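Local coordinates for dihydropteroate synthase (Clostridioides difficile, PDB 6PZ2), which catalyses the joining of p-aminobenzoic acid to a dihydropterin pyrophosphate, giving the folate precursor dihydropteroate, the step that sulfonamide antibiotics inhibit, at residues E253-M256 / A257-T261; A233-V236 / L237-D241; K184-E187 / Q188-V192. All coordinates share one frame; numbering follows the deposited sequence.

Contact 1 (E253-M256 / A257-T261); sequences ENLM and AARMT. With SO4 (sulfate ion), chain H.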
loop_
_atom_site.group_PDB
_atom_site.type_symbol
_atom_site.label_atom_id
_atom_site.label_comp_id
_atom_site.label_asym_id
_atom_site.label_seq_id
_atom_site.Cartn_x
_atom_site.Cartn_y
_atom_site.Cartn_z
ATOM N N GLU A 253 -4.135 -0.399 -10.524
ATOM C CA GLU A 253 -3.210 -0.046 -9.466
ATOM C C GLU A 253 -3.591 -0.793 -8.190
ATOM O O GLU A 253 -2.749 -1.443 -7.572
ATOM C CB GLU A 253 -3.186 1.469 -9.267
ATOM C CG GLU A 253 -2.659 2.219 -10.472
ATOM C CD GLU A 253 -3.705 2.563 -11.530
ATOM O OE1 GLU A 253 -4.888 2.151 -11.421
ATOM O OE2 GLU A 253 -3.332 3.254 -12.476
ATOM N N ASN A 254 -4.866 -0.787 -7.816
ATOM C CA ASN A 254 -5.238 -1.521 -6.618
ATOM C C ASN A 254 -5.047 -3.030 -6.830
ATOM O O ASN A 254 -4.682 -3.715 -5.885
ATOM C CB ASN A 254 -6.658 -1.210 -6.168
ATOM C CG ASN A 254 -6.756 0.170 -5.546
ATOM O OD1 ASN A 254 -6.457 0.308 -4.362
ATOM N ND2 ASN A 254 -7.174 1.146 -6.338
ATOM N N LEU A 255 -5.362 -3.569 -8.002
ATOM C CA LEU A 255 -5.129 -5.029 -8.204
ATOM C C LEU A 255 -3.642 -5.380 -8.018
ATOM O O LEU A 255 -3.335 -6.402 -7.377
ATOM C CB LEU A 255 -5.602 -5.440 -9.599
ATOM C CG LEU A 255 -5.397 -6.909 -9.978
ATOM C CD1 LEU A 255 -6.065 -7.870 -9.018
ATOM C CD2 LEU A 255 -5.927 -7.176 -11.374
ATOM N N MET A 256 -2.737 -4.553 -8.570
ATOM C CA MET A 256 -1.294 -4.857 -8.483
ATOM C C MET A 256 -0.870 -4.881 -7.008
ATOM O O MET A 256 -0.238 -5.831 -6.577
ATOM C CB MET A 256 -0.431 -3.850 -9.256
ATOM C CG MET A 256 -0.648 -3.844 -10.748
ATOM S SD MET A 256 -0.455 -5.507 -11.435
ATOM C CE MET A 256 -2.129 -6.050 -11.745
ATOM N N ALA A 257 -1.291 -3.899 -6.195
ATOM C CA ALA A 257 -0.985 -3.880 -4.765
ATOM C C ALA A 257 -1.605 -5.082 -4.035
ATOM O O ALA A 257 -1.017 -5.665 -3.087
ATOM C CB ALA A 257 -1.480 -2.557 -4.180
ATOM N N ALA A 258 -2.829 -5.437 -4.433
ATOM C CA ALA A 258 -3.523 -6.546 -3.820
ATOM C C ALA A 258 -2.777 -7.855 -4.111
ATOM O O ALA A 258 -2.715 -8.715 -3.263
ATOM C CB ALA A 258 -4.939 -6.629 -4.356
ATOM N N ARG A 259 -2.252 -8.016 -5.308
ATOM C CA ARG A 259 -1.507 -9.265 -5.619
ATOM C C ARG A 259 -0.237 -9.358 -4.769
ATOM O O ARG A 259 0.082 -10.420 -4.282
ATOM C CB ARG A 259 -1.145 -9.287 -7.101
ATOM C CG ARG A 259 -2.362 -9.554 -7.970
ATOM C CD ARG A 259 -1.985 -9.730 -9.419
ATOM N NE ARG A 259 -3.136 -10.096 -10.215
ATOM C CZ ARG A 259 -3.149 -10.116 -11.544
ATOM N NH1 ARG A 259 -4.238 -10.510 -12.182
ATOM N NH2 ARG A 259 -2.068 -9.777 -12.231
ATOM N N MET A 260 0.404 -8.216 -4.500
ATOM C CA MET A 260 1.619 -8.214 -3.729
ATOM C C MET A 260 1.249 -8.591 -2.300
ATOM O O MET A 260 1.873 -9.451 -1.704
ATOM C CB MET A 260 2.342 -6.860 -3.796
ATOM C CG MET A 260 3.750 -6.898 -3.204
ATOM S SD MET A 260 4.833 -8.062 -4.121
ATOM C CE MET A 260 5.769 -8.787 -2.782
ATOM N N THR A 261 0.164 -8.014 -1.795
ATOM C CA THR A 261 -0.264 -8.328 -0.453
ATOM C C THR A 261 -0.740 -9.785 -0.360
ATOM O O THR A 261 -0.458 -10.484 0.626
ATOM C CB THR A 261 -1.359 -7.344 -0.011
ATOM O OG1 THR A 261 -0.994 -6.002 -0.350
ATOM C CG2 THR A 261 -1.628 -7.473 1.462
HETATM S S SO4 H . -2.839 -10.964 -15.813
HETATM O O1 SO4 H . -3.825 -11.921 -15.249
HETATM O O2 SO4 H . -3.338 -9.553 -15.775
HETATM O O3 SO4 H . -1.617 -11.121 -14.992
HETATM O O4 SO4 H . -2.515 -11.325 -17.221
#
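Along helix 251-265, the C-terminal helix of this TIM barrel, Arg-259 stretches back over the preceding turn and rests its guanidinium on Leu-255 and Met-256. Both residues cover the same face of the flat group, each through a terminal methyl. Leu-255 sends CD2 to 3.8 Å from Arg-259 NH1, meeting the plane near its rim rather than over its middle; with CG anti to the backbone N (chi1 178°), its branches swing round to the arginine. Met-256 lies alongside Arg-259, pointing the same way, and its chain is bent twice, so that CE ends 3.8 Å from Arg-259 NH2. The far edge of the guanidinium meets a sulfate ion, probably from the crystallisation liquor: Arg-259 NH2 donates to O3 of the sulfate at 3.1 Å, and Arg-259 NH1 makes a weaker bond to O1 at 3.4 Å. The anion probably helps to balance the charge of the arginine.

The helix follows the last barrel strand, 245-248, and is held inside by the usual i to i+4 bonds, among them Arg-259 N to Leu-255 O at 2.8 Å. Ala-257 packs on Ile-232 and Ala-258 on Ile-239 of helix 228-240, while Asn-254 ND2 donates to Asp-250 O one turn earlier. Met-256 also packs on Glu-229 of the second subunit. Ala-257 O is gripped twice, from opposite faces of its carbonyl plane, by Thr-261 one turn later: by Thr-261 N at 2.9 Å and by Thr-261 OG1 at 2.8 Å, a bond back into the helix that satisfies the buried hydroxyl.

Contact 2 (A233-V236 / L237-D241); sequences ATTV and LGIRD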
loop_
_atom_site.group_PDB
_atom_site.type_symbol
_atom_site.label_atom_id
_atom_site.label_comp_id
_atom_site.label_asym_id
_atom_site.label_seq_id
_atom_site.Cartn_x
_atom_site.Cartn_y
_atom_site.Cartn_z
ATOM N N ALA A 233 -2.885 2.283 0.185
ATOM C CA ALA A 233 -2.504 1.909 1.525
ATOM C C ALA A 233 -3.658 1.182 2.223
ATOM O O ALA A 233 -3.439 0.138 2.880
ATOM C CB ALA A 233 -2.068 3.127 2.305
ATOM N N THR A 234 -4.883 1.702 2.077
ATOM C CA THR A 234 -6.019 1.081 2.784
ATOM C C THR A 234 -6.384 -0.270 2.144
ATOM O O THR A 234 -6.793 -1.200 2.836
ATOM C CB THR A 234 -7.233 2.016 2.802
ATOM O OG1 THR A 234 -7.662 2.202 1.457
ATOM C CG2 THR A 234 -6.915 3.369 3.411
ATOM N N THR A 235 -6.238 -0.384 0.839
ATOM C CA THR A 235 -6.423 -1.693 0.203
ATOM C C THR A 235 -5.489 -2.714 0.853
ATOM O O THR A 235 -5.893 -3.819 1.202
ATOM C CB THR A 235 -6.177 -1.599 -1.303
ATOM O OG1 THR A 235 -7.284 -0.926 -1.894
ATOM C CG2 THR A 235 -6.015 -2.942 -1.986
ATOM N N VAL A 236 -4.234 -2.343 1.011
ATOM C CA VAL A 236 -3.171 -3.279 1.461
ATOM C C VAL A 236 -3.406 -3.702 2.916
ATOM O O VAL A 236 -3.365 -4.890 3.261
ATOM C CB VAL A 236 -1.777 -2.642 1.253
ATOM C CG1 VAL A 236 -0.647 -3.407 1.927
ATOM C CG2 VAL A 236 -1.488 -2.521 -0.229
ATOM N N LEU A 237 -3.664 -2.717 3.761
ATOM C CA LEU A 237 -3.941 -2.948 5.166
ATOM C C LEU A 237 -5.239 -3.744 5.324
ATOM O O LEU A 237 -5.341 -4.621 6.202
ATOM C CB LEU A 237 -4.035 -1.589 5.883
ATOM C CG LEU A 237 -2.732 -0.792 5.883
ATOM C CD1 LEU A 237 -2.937 0.635 6.378
ATOM C CD2 LEU A 237 -1.676 -1.480 6.733
ATOM N N GLY A 238 -6.224 -3.402 4.497
ATOM C CA GLY A 238 -7.494 -4.094 4.535
ATOM C C GLY A 238 -7.298 -5.565 4.266
ATOM O O GLY A 238 -7.771 -6.418 5.020
ATOM N N ILE A 239 -6.572 -5.882 3.215
ATOM C CA ILE A 239 -6.392 -7.305 2.879
ATOM C C ILE A 239 -5.708 -7.997 4.053
ATOM O O ILE A 239 -6.106 -9.056 4.461
ATOM C CB ILE A 239 -5.544 -7.503 1.619
ATOM C CG1 ILE A 239 -6.262 -6.941 0.392
ATOM C CG2 ILE A 239 -5.184 -8.985 1.454
ATOM C CD1 ILE A 239 -5.329 -6.619 -0.762
ATOM N N ARG A 240 -4.717 -7.359 4.660
ATOM C CA ARG A 240 -4.027 -8.000 5.764
ATOM C C ARG A 240 -5.026 -8.252 6.897
ATOM O O ARG A 240 -4.938 -9.285 7.557
ATOM C CB ARG A 240 -2.814 -7.174 6.204
ATOM C CG ARG A 240 -2.481 -7.299 7.681
ATOM C CD ARG A 240 -1.087 -7.768 8.028
ATOM N NE ARG A 240 -0.275 -6.618 8.322
ATOM C CZ ARG A 240 0.849 -6.617 9.026
ATOM N NH1 ARG A 240 1.905 -6.005 8.517
ATOM N NH2 ARG A 240 0.898 -7.117 10.244
ATOM N N ASP A 241 -5.981 -7.338 7.088
ATOM C CA ASP A 241 -6.996 -7.448 8.124
ATOM C C ASP A 241 -8.171 -8.377 7.747
ATOM O O ASP A 241 -9.096 -8.533 8.521
ATOM C CB ASP A 241 -7.491 -6.034 8.435
ATOM C CG ASP A 241 -6.488 -5.262 9.275
ATOM O OD1 ASP A 241 -5.924 -5.905 10.178
ATOM O OD2 ASP A 241 -6.299 -4.035 9.035
#
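Gly-238 N donates to Thr-234 O at 2.8 Å, the shortest of four consecutive i to i+4 bonds that run through helix 228-240. This helix of the TIM-barrel fold follows strand 207-208 and precedes strand 245-248 in the chain, and it packs against helix 251-265 and the second subunit. The neighbouring bond, from Leu-237 N to Ala-233 O, measures 3.0 Å.

Two branched side chains lie back against the carbonyls of the turn before them. Leu-237 brings CG to 3.2 Å from Ala-233 O, and Ile-239 places CG1 equally close to Thr-235 O. Leu-237 CG and Ile-239 CG1 each stand anti to the carbonyl carbon, which tucks them beside the residue's own backbone N and toward the preceding turn. Beyond the carbonyl, Ile-239 runs side by side with Thr-235, pointing the same way, and their methyls Ile-239 CD1 and Thr-235 CG2 meet at 3.9 Å. The threonine turns its methyl to this pairing and its hydroxyl to Asn-254 OD1 on the neighbouring helix, so one short side chain serves an apolar and a polar partner.

Leu-237 and Val-236 also meet their reciprocal partners on the second subunit: Val-236 here packs on Leu-237 there, and Leu-237 on Val-236. At the C-terminal end Arg-240, its chain bent at chi2 and chi3, forms a salt bridge with Asp-241 of the second subunit, and Asp-241 receives the matching bridge from Arg-240 of that subunit. The NE atoms of the two Arg-240 residues lie close together, a meeting of like charges that the paired carboxylates probably offset. Backbone N of Asp-241 bonds Leu-237 O at 2.9 Å and, more weakly, Gly-238 O at the same distance.

Contact 3 (K184-E187 / Q188-V192); sequences KDFE and QNIEV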
loop_
_atom_site.group_PDB
_atom_site.type_symbol
_atom_site.label_atom_id
_atom_site.label_comp_id
_atom_site.label_asym_id
_atom_site.label_seq_id
_atom_site.Cartn_x
_atom_site.Cartn_y
_atom_site.Cartn_z
ATOM N N LYS A 184 -19.646 8.483 10.285
ATOM C CA LYS A 184 -18.349 8.369 10.924
ATOM C C LYS A 184 -17.524 9.591 10.549
ATOM O O LYS A 184 -17.395 9.901 9.384
ATOM C CB LYS A 184 -17.594 7.110 10.493
ATOM C CG LYS A 184 -18.305 5.803 10.819
ATOM C CD LYS A 184 -17.639 4.606 10.135
ATOM C CE LYS A 184 -18.430 3.328 10.257
ATOM N NZ LYS A 184 -19.587 3.317 9.325
ATOM N N ASP A 185 -16.915 10.224 11.540
ATOM C CA ASP A 185 -15.941 11.284 11.278
ATOM C C ASP A 185 -14.538 10.686 11.093
ATOM O O ASP A 185 -14.334 9.465 11.124
ATOM C CB ASP A 185 -15.947 12.342 12.384
ATOM C CG ASP A 185 -15.537 11.839 13.750
ATOM O OD1 ASP A 185 -14.866 10.764 13.878
ATOM O OD2 ASP A 185 -15.927 12.531 14.696
ATOM N N PHE A 186 -13.590 11.593 10.910
ATOM C CA PHE A 186 -12.213 11.256 10.565
ATOM C C PHE A 186 -11.653 10.218 11.540
ATOM O O PHE A 186 -11.219 9.129 11.147
ATOM C CB PHE A 186 -11.327 12.502 10.521
ATOM C CG PHE A 186 -9.878 12.157 10.287
ATOM C CD1 PHE A 186 -9.464 11.677 9.051
ATOM C CD2 PHE A 186 -8.969 12.201 11.332
ATOM C CE1 PHE A 186 -8.149 11.300 8.845
ATOM C CE2 PHE A 186 -7.648 11.851 11.113
ATOM C CZ PHE A 186 -7.247 11.390 9.883
ATOM N N GLU A 187 -11.764 10.537 12.813
ATOM C CA GLU A 187 -11.160 9.715 13.844
ATOM C C GLU A 187 -11.826 8.341 13.892
ATOM O O GLU A 187 -11.194 7.336 14.222
ATOM C CB GLU A 187 -11.237 10.449 15.185
ATOM C CG GLU A 187 -10.051 11.373 15.372
ATOM C CD GLU A 187 -10.261 12.580 16.266
ATOM O OE1 GLU A 187 -11.354 12.707 16.858
ATOM O OE2 GLU A 187 -9.319 13.396 16.362
ATOM N N GLN A 188 -13.127 8.322 13.653
ATOM C CA GLN A 188 -13.858 7.073 13.737
ATOM C C GLN A 188 -13.490 6.224 12.516
ATOM O O GLN A 188 -13.352 5.007 12.630
ATOM C CB GLN A 188 -15.362 7.331 13.809
ATOM C CG GLN A 188 -15.779 8.037 15.095
ATOM C CD GLN A 188 -17.138 8.698 15.040
ATOM O OE1 GLN A 188 -17.605 9.136 13.995
ATOM N NE2 GLN A 188 -17.788 8.783 16.188
ATOM N N ASN A 189 -13.351 6.879 11.372
ATOM C CA ASN A 189 -12.966 6.159 10.154
ATOM C C ASN A 189 -11.585 5.515 10.334
ATOM O O ASN A 189 -11.380 4.320 9.995
ATOM C CB ASN A 189 -12.974 7.096 8.948
ATOM C CG ASN A 189 -14.368 7.380 8.437
ATOM O OD1 ASN A 189 -15.170 6.459 8.332
ATOM N ND2 ASN A 189 -14.659 8.639 8.148
ATOM N N ILE A 190 -10.657 6.305 10.885
ATOM C CA ILE A 190 -9.284 5.832 11.215
ATOM C C ILE A 190 -9.347 4.631 12.164
ATOM O O ILE A 190 -8.710 3.555 11.984
ATOM C CB ILE A 190 -8.437 6.992 11.770
ATOM C CG1 ILE A 190 -8.110 8.003 10.673
ATOM C CG2 ILE A 190 -7.177 6.510 12.482
ATOM C CD1 ILE A 190 -7.356 7.439 9.505
ATOM N N GLU A 191 -10.186 4.783 13.167
ATOM C CA GLU A 191 -10.279 3.751 14.169
ATOM C C GLU A 191 -10.813 2.446 13.578
ATOM O O GLU A 191 -10.337 1.341 13.905
ATOM C CB GLU A 191 -11.198 4.208 15.300
ATOM C CG GLU A 191 -11.396 3.078 16.291
ATOM C CD GLU A 191 -11.902 3.441 17.670
ATOM O OE1 GLU A 191 -12.328 4.606 17.856
ATOM O OE2 GLU A 191 -11.924 2.519 18.517
ATOM N N VAL A 192 -11.846 2.571 12.750
ATOM C CA VAL A 192 -12.434 1.388 12.091
ATOM C C VAL A 192 -11.394 0.701 11.182
ATOM O O VAL A 192 -11.320 -0.526 11.142
ATOM C CB VAL A 192 -13.695 1.814 11.314
ATOM C CG1 VAL A 192 -14.160 0.729 10.362
ATOM C CG2 VAL A 192 -14.831 2.237 12.241
HETATM O O HOH W 1 -16.262 10.987 7.206
#
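Asp-185 and Gln-188 meet at about a right angle, their carboxylate and amide planes turned 35° apart, and exchange bonds with each other's backbone. Asp-185 OD1 accepts from Gln-188 N at 3.0 Å, met nearly head-on, while Gln-188 OE1 takes Asp-185 N at 2.8 Å. This is a capping box at the start of helix 186-195, with Asp-185 as N-cap. Its CG sits between the backbone N and the carbonyl carbon (chi1 63°), which folds the carboxylate back onto the first turn.

Phe-186 and Ile-190 are set aslant: Ile-190 CG1 lies over one ring face, 3.8 Å from the centroid, a CH-pi contact. Lys-184 and Asn-189 cross almost perpendicularly, Asn-189 OD1 touching Lys-184 CB at 3.3 Å and also accepting from Gly-181 N. A water donates to Lys-184 O at 2.7 Å and accepts weakly from Asn-189 ND2. Lys-184 NZ itself turns away to His-138 and several loop carbonyls, and the side chain of Asn-189 is about 6 Å from the bound pteroic acid.

The negative carboxylate beside the first helix N-H groups probably stabilises the helix start electrostatically as well as through its bond.

Contacts 1 and 2 belong to two adjacent barrel helices, 251-265 and 228-240, and the centres of the two contacts are about 10 Å apart. The helices touch through one polar and several apolar contacts, among them Thr-261 on Val-236. Both contacts are largely buried and both face the second subunit, where contact 2 adds reciprocal salt bridges; contact 1 instead has an exposed arginine that binds a sulfate. Contact 3 is only partly buried, about 24 Å between centres from contact 1 and about 16 Å from contact 2, touching neither; it reaches the second subunit through one residue, Ile-190. Where the others are mid-helix or run to a C-terminal end, it is a helix start, built from side chain to backbone bonds near the pteroic acid pocket.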